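Local structure of oxysterol-binding protein homolog 3 (Saccharomyces cerevisiae, 4IC4) at residues S40-L45 / P62-E67; L185-K190 / E194-T199; E263-K268 / L273-T278; K313-P318 / E383-H388. The protein transfers lipids between membranes without vesicles, carrying each in a hydrophobic pocket and coupling directional transport to phosphoinositides, the part here being its OSBP-related domain. All blocks are in the same frame, centred on the assembly; numbering follows the deposited sequence.

Contact 1: residues S40-L45 / P62-E67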
loop_
_atom_site.group_PDB
_atom_site.type_symbol
_atom_site.label_atom_id
_atom_site.label_comp_id
_atom_site.label_asym_id
_atom_site.label_seq_id
_atom_site.Cartn_x
_atom_site.Cartn_y
_atom_site.Cartn_z
ATOM N N SER A 40 -13.349 -0.090 -20.119
ATOM C CA SER A 40 -12.202 -0.883 -20.550
ATOM C C SER A 40 -10.925 -0.134 -20.175
ATOM O O SER A 40 -10.886 1.095 -20.197
ATOM C CB SER A 40 -12.248 -1.123 -22.063
ATOM O OG SER A 40 -12.120 0.090 -22.782
ATOM N N PRO A 41 -9.861 -0.871 -19.830
ATOM C CA PRO A 41 -8.565 -0.307 -19.435
ATOM C C PRO A 41 -7.761 0.361 -20.546
ATOM O O PRO A 41 -7.402 -0.279 -21.532
ATOM C CB PRO A 41 -7.812 -1.516 -18.872
ATOM C CG PRO A 41 -8.889 -2.517 -18.554
ATOM C CD PRO A 41 -9.848 -2.336 -19.687
ATOM N N PRO A 42 -7.461 1.661 -20.398
ATOM C CA PRO A 42 -6.679 2.322 -21.444
ATOM C C PRO A 42 -5.234 1.822 -21.384
ATOM O O PRO A 42 -4.848 1.135 -20.437
ATOM C CB PRO A 42 -6.811 3.801 -21.093
ATOM C CG PRO A 42 -6.961 3.785 -19.607
ATOM C CD PRO A 42 -7.902 2.627 -19.376
ATOM N N SER A 43 -4.448 2.157 -22.401
ATOM C CA SER A 43 -3.051 1.741 -22.472
ATOM C C SER A 43 -2.115 2.778 -21.861
ATOM O O SER A 43 -2.113 3.941 -22.265
ATOM C CB SER A 43 -2.647 1.497 -23.927
ATOM O OG SER A 43 -1.244 1.335 -24.038
ATOM N N LEU A 44 -1.310 2.346 -20.895
ATOM C CA LEU A 44 -0.368 3.244 -20.237
ATOM C C LEU A 44 0.654 3.786 -21.231
ATOM O O LEU A 44 0.936 4.985 -21.253
ATOM C CB LEU A 44 0.356 2.512 -19.101
ATOM C CG LEU A 44 1.436 3.307 -18.360
ATOM C CD1 LEU A 44 0.843 4.592 -17.797
ATOM C CD2 LEU A 44 2.021 2.453 -17.246
ATOM N N LEU A 45 1.203 2.900 -22.055
ATOM C CA LEU A 45 2.199 3.286 -23.048
ATOM C C LEU A 45 1.722 4.435 -23.933
ATOM O O LEU A 45 2.512 5.284 -24.345
ATOM C CB LEU A 45 2.561 2.083 -23.922
ATOM C CG LEU A 45 3.684 2.301 -24.940
ATOM C CD1 LEU A 45 4.964 2.683 -24.213
ATOM C CD2 LEU A 45 3.892 1.036 -25.750
ATOM N N PRO A 62 -6.939 9.893 -17.768
ATOM C CA PRO A 62 -8.397 9.806 -17.695
ATOM C C PRO A 62 -8.736 8.937 -16.491
ATOM O O PRO A 62 -7.935 8.090 -16.087
ATOM C CB PRO A 62 -8.765 9.145 -19.021
ATOM C CG PRO A 62 -7.590 8.261 -19.281
ATOM C CD PRO A 62 -6.423 9.154 -18.932
ATOM N N VAL A 63 -9.912 9.144 -15.915
ATOM C CA VAL A 63 -10.317 8.373 -14.746
ATOM C C VAL A 63 -10.388 6.872 -15.049
ATOM O O VAL A 63 -10.321 6.042 -14.143
ATOM C CB VAL A 63 -11.686 8.861 -14.209
ATOM C CG1 VAL A 63 -12.800 8.461 -15.162
ATOM C CG2 VAL A 63 -11.927 8.303 -12.819
ATOM N N THR A 64 -10.507 6.524 -16.327
ATOM C CA THR A 64 -10.584 5.122 -16.723
ATOM C C THR A 64 -9.252 4.393 -16.549
ATOM O O THR A 64 -9.200 3.161 -16.604
ATOM C CB THR A 64 -11.050 4.991 -18.182
ATOM O OG1 THR A 64 -10.246 5.835 -19.012
ATOM C CG2 THR A 64 -12.516 5.383 -18.307
ATOM N N SER A 65 -8.179 5.153 -16.341
ATOM C CA SER A 65 -6.854 4.573 -16.130
ATOM C C SER A 65 -6.686 4.189 -14.663
ATOM O O SER A 65 -5.678 3.597 -14.280
ATOM C CB SER A 65 -5.758 5.576 -16.494
ATOM O OG SER A 65 -5.811 5.944 -17.862
ATOM N N ASN A 66 -7.677 4.533 -13.847
ATOM C CA ASN A 66 -7.623 4.248 -12.416
ATOM C C ASN A 66 -8.447 3.044 -11.976
ATOM O O ASN A 66 -9.277 2.519 -12.723
ATOM C CB ASN A 66 -8.141 5.458 -11.626
ATOM C CG ASN A 66 -7.280 6.689 -11.792
ATOM O OD1 ASN A 66 -7.785 7.814 -11.771
ATOM N ND2 ASN A 66 -5.981 6.495 -11.937
ATOM N N GLU A 67 -8.178 2.612 -10.745
ATOM C CA GLU A 67 -8.937 1.562 -10.080
ATOM C C GLU A 67 -9.601 2.394 -8.974
ATOM O O GLU A 67 -9.081 3.451 -8.601
ATOM C CB GLU A 67 -8.029 0.463 -9.516
ATOM C CG GLU A 67 -6.871 0.943 -8.675
ATOM C CD GLU A 67 -6.007 -0.203 -8.181
ATOM O OE1 GLU A 67 -6.132 -1.321 -8.726
ATOM O OE2 GLU A 67 -5.198 0.018 -7.257
#
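Pro-42 lays its pyrrolidine ring against Thr-64 and Ser-65, joining the loop that leads into helix 44-50 to the short 3-10 turn 63-65 of the OSBP-related domain. The bond from CA to CB is directed at that turn. CB itself stays at a distance, 4.0 Å from Ser-65 OG. CG makes the close approach: it lies 3.0 Å from the same Ser-65 OG and also packs on Ser-65 CA. CD, the last ring carbon before the backbone N, sits 3.1 Å from Thr-64 O. One edge of the ring thus spans a side-chain oxygen and a backbone oxygen of consecutive residues, and with no hydrogen bond between the segments the contact rests on this fit. Ser-65 OG comes within range of CG because it stands beside its own backbone N, anti to the carbonyl carbon (chi1 -62°). Thr-64 adds its hydroxyl, with OG1 3.9 Å from Pro-42 CG. An alanine here lacks CG and CD, and would probably open a gap over the turn, leaving Thr-64 O and Ser-65 OG without their neighbouring carbons. The turn is shaped from within by the bond from Ser-65 N to Pro-62 O, 3.0 Å long. Just before it, across Pro-62, comes Met-61, which binds phosphatidylinositol 4-phosphate, and Lys-118, another residue of that site, is backbone-bonded to Ser-65. Phe-47 of helix 44-50 touches the Ser-65 side chain as well. At the outer margin the approach is looser, with Ser-40 O 4.4 Å from Thr-64 CB.

Contact 2: residues L185-K190 / E194-T199; sequences LRLKFK and ELFEWT
The Trp-198 indole carries Leu-185 on one face: CB stands 3.9 Å above the six-membered ring, over its centre, a CH-pi contact within the beta hairpin of strands 177-189 and 195-199. Trp-198 CG lies between the backbone N and the carbonyl carbon (chi1 73°), which swings the indole back over the neighbouring strand. One face of the Phe-189 ring receives Phe-196 CE2, 3.4 Å above its plane and offset toward the rim. The two phenyl planes are 49° apart, so the pair is oblique. Leu-187 runs alongside Phe-196, CD2 being 3.8 Å from Phe-196 CD2. Helices 83-88 and 94-104 cover this apolar side of the hairpin, Val-98 touching both Leu-187 and Trp-198. On the other side Glu-197 reaches the edge of the Arg-186 guanidinium, forming a salt bridge of 2.7 Å between OE1 and NH1. The guanidinium and carboxylate planes are 66° apart and the hydrogen bond is weak and bent. Lys-188 CB packs there on Leu-195 CD2. Leu-185 with Trp-198 and Leu-187 with Phe-196 are hydrogen-bonded antiparallel pairs, the bond from Trp-198 N to Leu-185 O being weak, and the ladder ends beside the turn with Phe-189 N bonded to Glu-194 O at 2.9 Å.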
loop_
_atom_site.group_PDB
_atom_site.type_symbol
_atom_site.label_atom_id
_atom_site.label_comp_id
_atom_site.label_asym_id
_atom_site.label_seq_id
_atom_site.Cartn_x
_atom_site.Cartn_y
_atom_site.Cartn_z
ATOM N N LEU A 185 10.273 1.008 6.018
ATOM C CA LEU A 185 9.165 0.613 6.874
ATOM C C LEU A 185 9.822 0.298 8.210
ATOM O O LEU A 185 10.732 -0.530 8.278
ATOM C CB LEU A 185 8.453 -0.629 6.335
ATOM C CG LEU A 185 7.678 -0.464 5.029
ATOM C CD1 LEU A 185 8.658 -0.476 3.865
ATOM C CD2 LEU A 185 6.670 -1.597 4.877
ATOM N N ARG A 186 9.361 0.965 9.260
ATOM C CA ARG A 186 9.922 0.777 10.590
ATOM C C ARG A 186 8.932 0.094 11.515
ATOM O O ARG A 186 7.960 0.707 11.966
ATOM C CB ARG A 186 10.334 2.126 11.180
ATOM C CG ARG A 186 11.333 2.897 10.323
ATOM C CD ARG A 186 11.675 4.245 10.939
ATOM N NE ARG A 186 12.538 5.044 10.071
ATOM C CZ ARG A 186 13.795 4.734 9.772
ATOM N NH1 ARG A 186 14.349 3.639 10.273
ATOM N NH2 ARG A 186 14.499 5.519 8.968
ATOM N N LEU A 187 9.199 -1.174 11.798
ATOM C CA LEU A 187 8.356 -1.974 12.666
ATOM C C LEU A 187 8.954 -2.042 14.066
ATOM O O LEU A 187 10.160 -2.219 14.225
ATOM C CB LEU A 187 8.231 -3.389 12.099
ATOM C CG LEU A 187 7.627 -4.471 12.994
ATOM C CD1 LEU A 187 6.154 -4.186 13.228
ATOM C CD2 LEU A 187 7.821 -5.832 12.334
ATOM N N LYS A 188 8.104 -1.887 15.071
ATOM C CA LYS A 188 8.536 -1.967 16.462
ATOM C C LYS A 188 7.652 -2.929 17.242
ATOM O O LYS A 188 6.427 -2.827 17.206
ATOM C CB LYS A 188 8.468 -0.596 17.142
ATOM C CG LYS A 188 8.672 -0.667 18.654
ATOM C CD LYS A 188 8.473 0.678 19.328
ATOM C CE LYS A 188 8.601 0.550 20.838
ATOM N NZ LYS A 188 8.344 1.844 21.521
ATOM N N PHE A 189 8.280 -3.874 17.931
ATOM C CA PHE A 189 7.555 -4.816 18.778
ATOM C C PHE A 189 7.287 -4.050 20.072
ATOM O O PHE A 189 8.223 -3.591 20.723
ATOM C CB PHE A 189 8.427 -6.033 19.102
ATOM C CG PHE A 189 8.388 -7.119 18.069
ATOM C CD1 PHE A 189 7.831 -6.899 16.812
ATOM C CD2 PHE A 189 8.922 -8.376 18.353
ATOM C CE1 PHE A 189 7.810 -7.916 15.855
ATOM C CE2 PHE A 189 8.905 -9.393 17.407
ATOM C CZ PHE A 189 8.348 -9.166 16.156
ATOM N N LYS A 190 6.020 -3.894 20.440
ATOM C CA LYS A 190 5.690 -3.180 21.665
ATOM C C LYS A 190 5.815 -4.114 22.861
ATOM O O LYS A 190 5.641 -3.708 24.010
ATOM C CB LYS A 190 4.283 -2.585 21.565
ATOM C CG LYS A 190 4.214 -1.424 20.577
ATOM C CD LYS A 190 2.791 -1.035 20.216
ATOM C CE LYS A 190 2.037 -0.454 21.394
ATOM N NZ LYS A 190 0.657 -0.070 20.996
ATOM N N GLU A 194 11.972 -4.706 20.181
ATOM C CA GLU A 194 12.804 -5.094 19.046
ATOM C C GLU A 194 12.309 -4.366 17.801
ATOM O O GLU A 194 11.104 -4.279 17.561
ATOM C CB GLU A 194 12.766 -6.610 18.812
ATOM C CG GLU A 194 13.674 -7.065 17.665
ATOM C CD GLU A 194 13.773 -8.579 17.518
ATOM O OE1 GLU A 194 14.503 -9.035 16.613
ATOM O OE2 GLU A 194 13.130 -9.318 18.293
ATOM N N LEU A 195 13.245 -3.843 17.018
ATOM C CA LEU A 195 12.900 -3.107 15.806
ATOM C C LEU A 195 13.289 -3.866 14.548
ATOM O O LEU A 195 14.280 -4.597 14.527
ATOM C CB LEU A 195 13.608 -1.748 15.792
ATOM C CG LEU A 195 13.480 -0.853 17.025
ATOM C CD1 LEU A 195 14.283 0.426 16.802
ATOM C CD2 LEU A 195 12.016 -0.532 17.289
ATOM N N PHE A 196 12.495 -3.690 13.497
ATOM C CA PHE A 196 12.763 -4.318 12.209
ATOM C C PHE A 196 12.614 -3.222 11.167
ATOM O O PHE A 196 11.725 -2.379 11.267
ATOM C CB PHE A 196 11.758 -5.434 11.927
ATOM C CG PHE A 196 11.831 -6.572 12.898
ATOM C CD1 PHE A 196 12.646 -7.673 12.645
ATOM C CD2 PHE A 196 11.094 -6.535 14.074
ATOM C CE1 PHE A 196 12.721 -8.726 13.561
ATOM C CE2 PHE A 196 11.163 -7.581 14.995
ATOM C CZ PHE A 196 11.977 -8.677 14.736
ATOM N N GLU A 197 13.485 -3.231 10.168
ATOM C CA GLU A 197 13.435 -2.229 9.115
ATOM C C GLU A 197 13.690 -2.849 7.753
ATOM O O GLU A 197 14.417 -3.838 7.630
ATOM C CB GLU A 197 14.477 -1.136 9.369
ATOM C CG GLU A 197 14.238 -0.301 10.611
ATOM C CD GLU A 197 15.395 0.636 10.908
ATOM O OE1 GLU A 197 15.791 1.400 10.004
ATOM O OE2 GLU A 197 15.908 0.610 12.047
ATOM N N TRP A 198 13.070 -2.272 6.731
ATOM C CA TRP A 198 13.262 -2.736 5.371
ATOM C C TRP A 198 12.647 -1.756 4.389
ATOM O O TRP A 198 11.785 -0.953 4.750
ATOM C CB TRP A 198 12.661 -4.141 5.176
ATOM C CG TRP A 198 11.157 -4.219 5.123
ATOM C CD1 TRP A 198 10.368 -4.142 4.009
ATOM C CD2 TRP A 198 10.271 -4.431 6.228
ATOM N NE1 TRP A 198 9.045 -4.298 4.353
ATOM C CE2 TRP A 198 8.957 -4.475 5.709
ATOM C CE3 TRP A 198 10.460 -4.586 7.608
ATOM C CZ2 TRP A 198 7.834 -4.670 6.523
ATOM C CZ3 TRP A 198 9.342 -4.781 8.420
ATOM C CH2 TRP A 198 8.045 -4.819 7.871
ATOM N N THR A 199 13.148 -1.799 3.161
ATOM C CA THR A 199 12.631 -0.975 2.075
ATOM C C THR A 199 11.934 -1.982 1.171
ATOM O O THR A 199 12.476 -3.054 0.904
ATOM C CB THR A 199 13.772 -0.284 1.298
ATOM O OG1 THR A 199 14.380 0.707 2.132
ATOM C CG2 THR A 199 13.240 0.383 0.036
#

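Contact 3: residues E263-K268 / L273-T278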
loop_
_atom_site.group_PDB
_atom_site.type_symbol
_atom_site.label_atom_id
_atom_site.label_comp_id
_atom_site.label_asym_id
_atom_site.label_seq_id
_atom_site.Cartn_x
_atom_site.Cartn_y
_atom_site.Cartn_z
ATOM N N GLU A 263 18.355 -20.248 8.963
ATOM C CA GLU A 263 17.204 -20.911 8.373
ATOM C C GLU A 263 16.976 -20.394 6.963
ATOM O O GLU A 263 17.457 -19.320 6.598
ATOM C CB GLU A 263 15.956 -20.644 9.217
ATOM C CG GLU A 263 16.082 -21.067 10.672
ATOM C CD GLU A 263 14.913 -20.601 11.520
ATOM O OE1 GLU A 263 14.732 -19.373 11.663
ATOM O OE2 GLU A 263 14.174 -21.461 12.043
ATOM N N THR A 264 16.241 -21.166 6.174
ATOM C CA THR A 264 15.936 -20.776 4.809
ATOM C C THR A 264 14.451 -20.970 4.543
ATOM O O THR A 264 13.842 -21.928 5.019
ATOM C CB THR A 264 16.750 -21.600 3.793
ATOM O OG1 THR A 264 18.148 -21.342 3.980
ATOM C CG2 THR A 264 16.363 -21.222 2.374
ATOM N N LEU A 265 13.871 -20.041 3.792
ATOM C CA LEU A 265 12.456 -20.096 3.453
ATOM C C LEU A 265 12.337 -20.056 1.936
ATOM O O LEU A 265 13.227 -19.546 1.247
ATOM C CB LEU A 265 11.714 -18.894 4.048
ATOM C CG LEU A 265 12.019 -18.474 5.489
ATOM C CD1 LEU A 265 11.186 -17.242 5.828
ATOM C CD2 LEU A 265 11.713 -19.609 6.458
ATOM N N ALA A 266 11.239 -20.587 1.412
ATOM C CA ALA A 266 11.025 -20.588 -0.027
ATOM C C ALA A 266 9.544 -20.618 -0.359
ATOM O O ALA A 266 8.735 -21.156 0.396
ATOM C CB ALA A 266 11.722 -21.783 -0.662
ATOM N N GLY A 267 9.197 -20.032 -1.497
ATOM C CA GLY A 267 7.812 -20.013 -1.918
ATOM C C GLY A 267 7.595 -19.129 -3.129
ATOM O O GLY A 267 8.544 -18.761 -3.828
ATOM N N LYS A 268 6.333 -18.804 -3.380
ATOM C CA LYS A 268 5.954 -17.945 -4.493
ATOM C C LYS A 268 5.119 -16.819 -3.899
ATOM O O LYS A 268 4.218 -17.076 -3.098
ATOM C CB LYS A 268 5.125 -18.726 -5.517
ATOM C CG LYS A 268 5.894 -19.822 -6.239
ATOM C CD LYS A 268 5.028 -20.502 -7.287
ATOM C CE LYS A 268 5.828 -21.504 -8.106
ATOM N NZ LYS A 268 4.972 -22.187 -9.118
ATOM N N LEU A 273 4.480 -19.294 1.363
ATOM C CA LEU A 273 5.870 -19.312 1.803
ATOM C C LEU A 273 6.013 -20.370 2.890
ATOM O O LEU A 273 5.186 -20.450 3.799
ATOM C CB LEU A 273 6.262 -17.938 2.354
ATOM C CG LEU A 273 7.631 -17.784 3.020
ATOM C CD1 LEU A 273 8.727 -18.201 2.050
ATOM C CD2 LEU A 273 7.828 -16.337 3.450
ATOM N N ALA A 274 7.058 -21.186 2.797
ATOM C CA ALA A 274 7.274 -22.227 3.791
ATOM C C ALA A 274 8.725 -22.309 4.241
ATOM O O ALA A 274 9.632 -21.819 3.565
ATOM C CB ALA A 274 6.829 -23.581 3.234
ATOM N N ASN A 275 8.928 -22.921 5.402
ATOM C CA ASN A 275 10.260 -23.120 5.958
ATOM C C ASN A 275 10.836 -24.289 5.157
ATOM O O ASN A 275 10.242 -25.362 5.121
ATOM C CB ASN A 275 10.142 -23.490 7.439
ATOM C CG ASN A 275 11.487 -23.698 8.100
ATOM O OD1 ASN A 275 12.295 -24.504 7.644
ATOM N ND2 ASN A 275 11.730 -22.979 9.191
ATOM N N GLU A 276 11.978 -24.087 4.504
ATOM C CA GLU A 276 12.566 -25.152 3.692
ATOM C C GLU A 276 13.014 -26.386 4.463
ATOM O O GLU A 276 12.982 -27.494 3.931
ATOM C CB GLU A 276 13.741 -24.618 2.868
ATOM C CG GLU A 276 13.327 -23.745 1.696
ATOM C CD GLU A 276 14.303 -23.829 0.535
ATOM O OE1 GLU A 276 15.463 -23.397 0.691
ATOM O OE2 GLU A 276 13.909 -24.340 -0.535
ATOM N N THR A 277 13.433 -26.202 5.709
ATOM C CA THR A 277 13.885 -27.328 6.517
ATOM C C THR A 277 12.726 -28.193 7.005
ATOM O O THR A 277 12.741 -29.413 6.844
ATOM C CB THR A 277 14.678 -26.852 7.753
ATOM O OG1 THR A 277 15.797 -26.066 7.328
ATOM C CG2 THR A 277 15.184 -28.051 8.554
ATOM N N THR A 278 11.718 -27.557 7.591
ATOM C CA THR A 278 10.568 -28.277 8.126
ATOM C C THR A 278 9.410 -28.435 7.150
ATOM O O THR A 278 8.582 -29.331 7.311
ATOM C CB THR A 278 10.026 -27.575 9.384
ATOM O OG1 THR A 278 9.538 -26.277 9.027
ATOM C CG2 THR A 278 11.124 -27.420 10.426
HETATM O O HOH W 1 14.463 -23.554 10.021
HETATM O O HOH W 2 15.327 -23.475 7.617
#
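Glu-263 and Asn-275 face each other across a water, their side chains crossing at about a right angle and their carboxylate and amide planes turned 76° apart, with Glu-263 OE2 4.1 Å from Asn-275 ND2. The water donates to Glu-263 OE2 and accepts from Asn-275 ND2, 2.9 Å away. A second water accepts from Thr-264 N and donates to Asn-275 OD1 while also touching Thr-277 OG1 at 2.6 Å. Asn-275 OD1 has a further task: Thr-278 N donates to it over 3.1 Å from above the carbonyl plane, and Thr-277 N adds a weak bond. Several partners therefore hold the amide in one rotation. On the same side of the strands as Asn-275, Leu-265 CB lies 3.7 Å from Leu-273 CD1. Leu-273 has CG anti to its own N (chi1 173°), which brings CD1 up to the neighbouring strand, close to Ala-266 O; the side chain also touches Ala-100 of helix 94-104. Ala-266 and Ala-274 point to the opposite side. There Glu-276 lays its chain over Ala-266, CG 3.5 Å from Ala-266 CB, and its OE2 pairs with Lys-249 on the adjoining strand. Opposite Leu-273 stands Gly-267, where a CB would collide with Leu-273 CA. Between Ala-266 and Ala-274 the backbone bonds run both ways, and Glu-276 N adds a third bond to Thr-264 O, 2.9 Å long. This register is that of an antiparallel beta hairpin, strands 263-268 and 272-275, and the second strand leaves it through an Asx motif at Asn-275.

Contact 4: residues K313-P318 / E383-H388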
loop_
_atom_site.group_PDB
_atom_site.type_symbol
_atom_site.label_atom_id
_atom_site.label_comp_id
_atom_site.label_asym_id
_atom_site.label_seq_id
_atom_site.Cartn_x
_atom_site.Cartn_y
_atom_site.Cartn_z
ATOM N N LYS A 313 -18.993 5.374 9.854
ATOM C CA LYS A 313 -20.161 6.244 9.742
ATOM C C LYS A 313 -20.241 7.353 10.780
ATOM O O LYS A 313 -20.375 7.091 11.978
ATOM C CB LYS A 313 -21.461 5.424 9.781
ATOM C CG LYS A 313 -22.719 6.275 9.588
ATOM C CD LYS A 313 -23.997 5.460 9.741
ATOM C CE LYS A 313 -25.233 6.343 9.629
ATOM N NZ LYS A 313 -26.490 5.579 9.885
ATOM N N GLY A 314 -20.149 8.588 10.293
ATOM C CA GLY A 314 -20.232 9.762 11.144
ATOM C C GLY A 314 -18.999 10.067 11.970
ATOM O O GLY A 314 -18.997 11.018 12.750
ATOM N N ASN A 315 -17.942 9.281 11.782
ATOM C CA ASN A 315 -16.705 9.447 12.547
ATOM C C ASN A 315 -15.520 9.961 11.740
ATOM O O ASN A 315 -14.478 10.282 12.307
ATOM C CB ASN A 315 -16.297 8.105 13.161
ATOM C CG ASN A 315 -17.353 7.538 14.084
ATOM O OD1 ASN A 315 -17.563 6.323 14.136
ATOM N ND2 ASN A 315 -18.017 8.410 14.825
ATOM N N LEU A 316 -15.670 10.030 10.426
ATOM C CA LEU A 316 -14.566 10.465 9.580
ATOM C C LEU A 316 -14.387 11.965 9.431
ATOM O O LEU A 316 -15.345 12.731 9.515
ATOM C CB LEU A 316 -14.732 9.887 8.172
ATOM C CG LEU A 316 -14.828 8.374 7.988
ATOM C CD1 LEU A 316 -15.178 8.080 6.533
ATOM C CD2 LEU A 316 -13.507 7.713 8.384
ATOM N N PRO A 317 -13.136 12.405 9.235
ATOM C CA PRO A 317 -12.850 13.826 9.046
ATOM C C PRO A 317 -13.261 14.070 7.588
ATOM O O PRO A 317 -13.456 13.120 6.831
ATOM C CB PRO A 317 -11.340 13.900 9.243
ATOM C CG PRO A 317 -10.883 12.580 8.698
ATOM C CD PRO A 317 -11.891 11.620 9.293
ATOM N N PRO A 318 -13.391 15.332 7.174
ATOM C CA PRO A 318 -13.788 15.637 5.795
ATOM C C PRO A 318 -12.828 15.138 4.720
ATOM O O PRO A 318 -13.179 15.085 3.542
ATOM C CB PRO A 318 -13.864 17.163 5.788
ATOM C CG PRO A 318 -14.199 17.499 7.206
ATOM C CD PRO A 318 -13.333 16.554 7.992
ATOM N N GLU A 383 -7.291 10.997 18.976
ATOM C CA GLU A 383 -7.928 11.729 20.064
ATOM C C GLU A 383 -9.073 12.580 19.509
ATOM O O GLU A 383 -10.152 12.639 20.102
ATOM C CB GLU A 383 -6.914 12.602 20.810
ATOM C CG GLU A 383 -6.036 11.818 21.780
ATOM C CD GLU A 383 -6.854 11.022 22.789
ATOM O OE1 GLU A 383 -7.677 11.630 23.506
ATOM O OE2 GLU A 383 -6.677 9.790 22.863
ATOM N N ARG A 384 -8.843 13.231 18.370
ATOM C CA ARG A 384 -9.869 14.052 17.728
ATOM C C ARG A 384 -11.083 13.199 17.359
ATOM O O ARG A 384 -12.229 13.590 17.569
ATOM C CB ARG A 384 -9.328 14.673 16.434
ATOM C CG ARG A 384 -8.382 15.857 16.579
ATOM C CD ARG A 384 -7.670 16.067 15.237
ATOM N NE ARG A 384 -6.868 17.287 15.134
ATOM C CZ ARG A 384 -7.350 18.478 14.789
ATOM N NH1 ARG A 384 -6.536 19.523 14.713
ATOM N NH2 ARG A 384 -8.641 18.634 14.530
ATOM N N ARG A 385 -10.817 12.029 16.793
ATOM C CA ARG A 385 -11.875 11.129 16.352
ATOM C C ARG A 385 -12.871 10.789 17.459
ATOM O O ARG A 385 -14.071 10.672 17.214
ATOM C CB ARG A 385 -11.252 9.845 15.805
ATOM C CG ARG A 385 -12.189 8.981 14.972
ATOM C CD ARG A 385 -11.464 7.723 14.524
ATOM N NE ARG A 385 -12.199 6.929 13.542
ATOM C CZ ARG A 385 -13.259 6.174 13.806
ATOM N NH1 ARG A 385 -13.744 6.092 15.041
ATOM N NH2 ARG A 385 -13.825 5.476 12.828
ATOM N N LYS A 386 -12.363 10.645 18.675
ATOM C CA LYS A 386 -13.194 10.300 19.823
ATOM C C LYS A 386 -14.286 11.337 20.086
ATOM O O LYS A 386 -15.348 11.009 20.615
ATOM C CB LYS A 386 -12.304 10.151 21.057
ATOM C CG LYS A 386 -12.844 9.232 22.134
ATOM C CD LYS A 386 -11.740 8.876 23.122
ATOM C CE LYS A 386 -10.536 8.265 22.404
ATOM N NZ LYS A 386 -9.417 7.925 23.330
ATOM N N LYS A 387 -14.032 12.586 19.701
ATOM C CA LYS A 387 -15.000 13.653 19.926
ATOM C C LYS A 387 -15.419 14.405 18.665
ATOM O O LYS A 387 -15.941 15.516 18.753
ATOM C CB LYS A 387 -14.435 14.652 20.940
ATOM C CG LYS A 387 -14.080 14.040 22.290
ATOM C CD LYS A 387 -13.486 15.078 23.234
ATOM C CE LYS A 387 -12.180 15.645 22.696
ATOM N NZ LYS A 387 -11.628 16.703 23.590
ATOM N N HIS A 388 -15.206 13.800 17.499
ATOM C CA HIS A 388 -15.553 14.432 16.224
ATOM C C HIS A 388 -14.950 15.839 16.156
ATOM O O HIS A 388 -15.579 16.766 15.648
ATOM C CB HIS A 388 -17.077 14.539 16.065
ATOM C CG HIS A 388 -17.812 13.251 16.284
ATOM N ND1 HIS A 388 -17.626 12.140 15.489
ATOM C CD2 HIS A 388 -18.755 12.908 17.194
ATOM C CE1 HIS A 388 -18.424 11.170 15.898
ATOM N NE2 HIS A 388 -19.120 11.610 16.930
HETATM O O HOH W 3 -15.082 11.445 14.771
#
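A Schellman motif ends helix 381-386 and sets His-388 and Arg-385 against Gly-314 and Asn-315 in the loop between helices 300-305 and 325-331. His-388 is its C-prime residue, with positive phi (52°); its N bonds weakly to Arg-385 O, and Asp-389 N reaches Arg-384 O. The sharp change of direction brings the imidazole beside the loop, where CE1 lies 3.2 Å from Gly-314 O. The amide of Asn-315 comes to the edge of that ring and is nearly coplanar with it, the planes being 15° apart. Asn-315 CB, meanwhile, lies over one face of the Arg-385 guanidinium, 3.5 Å above its plane and displaced toward the rim. The nearest guanidinium atom to Asn-315 CB is Arg-385 NH2, at 3.6 Å. Arg-385 gets to this position with its chain extended from CG to NE, CG being anti to the backbone N (chi1 -164°). Its polar end is held from other directions, NE in a salt bridge with Glu-129 of strand 127-132 and NH2 by Ile-311 O, which fixes the flat group against which Asn-315 packs. A glycine in place of Asn-315 would remove CB and the amide together, and would probably leave the guanidinium face without this cover and the imidazole edge without its coplanar neighbour. The segments make no direct hydrogen bond; one water joins them instead. It donates to Asn-315 O and to Arg-385 O, each 2.8 Å away, and it lies 2.7 Å from His-388 ND1.

Read from the N terminus, the four contacts follow in series, and none encloses or crosses another. Contact 1 closes a 16-residue loop that contains most of helix 44-50 and the lipid-binding residues Ser-58 to Met-61. Contacts 2 and 3 each close a short beta hairpin, with three and four residues between their segments; their centres are about 22 Å apart, and helix 94-104 touches side chains of both. Contact 4 spans far more chain, 64 residues, among them helices 325-331 and 335-354 and the binding residues Glu-346 to Arg-350. It ties the last helix, 381-386, to an earlier loop. Contacts 3 and 4 lie on opposite sides of the chain's centre, as do contacts 1 and 2.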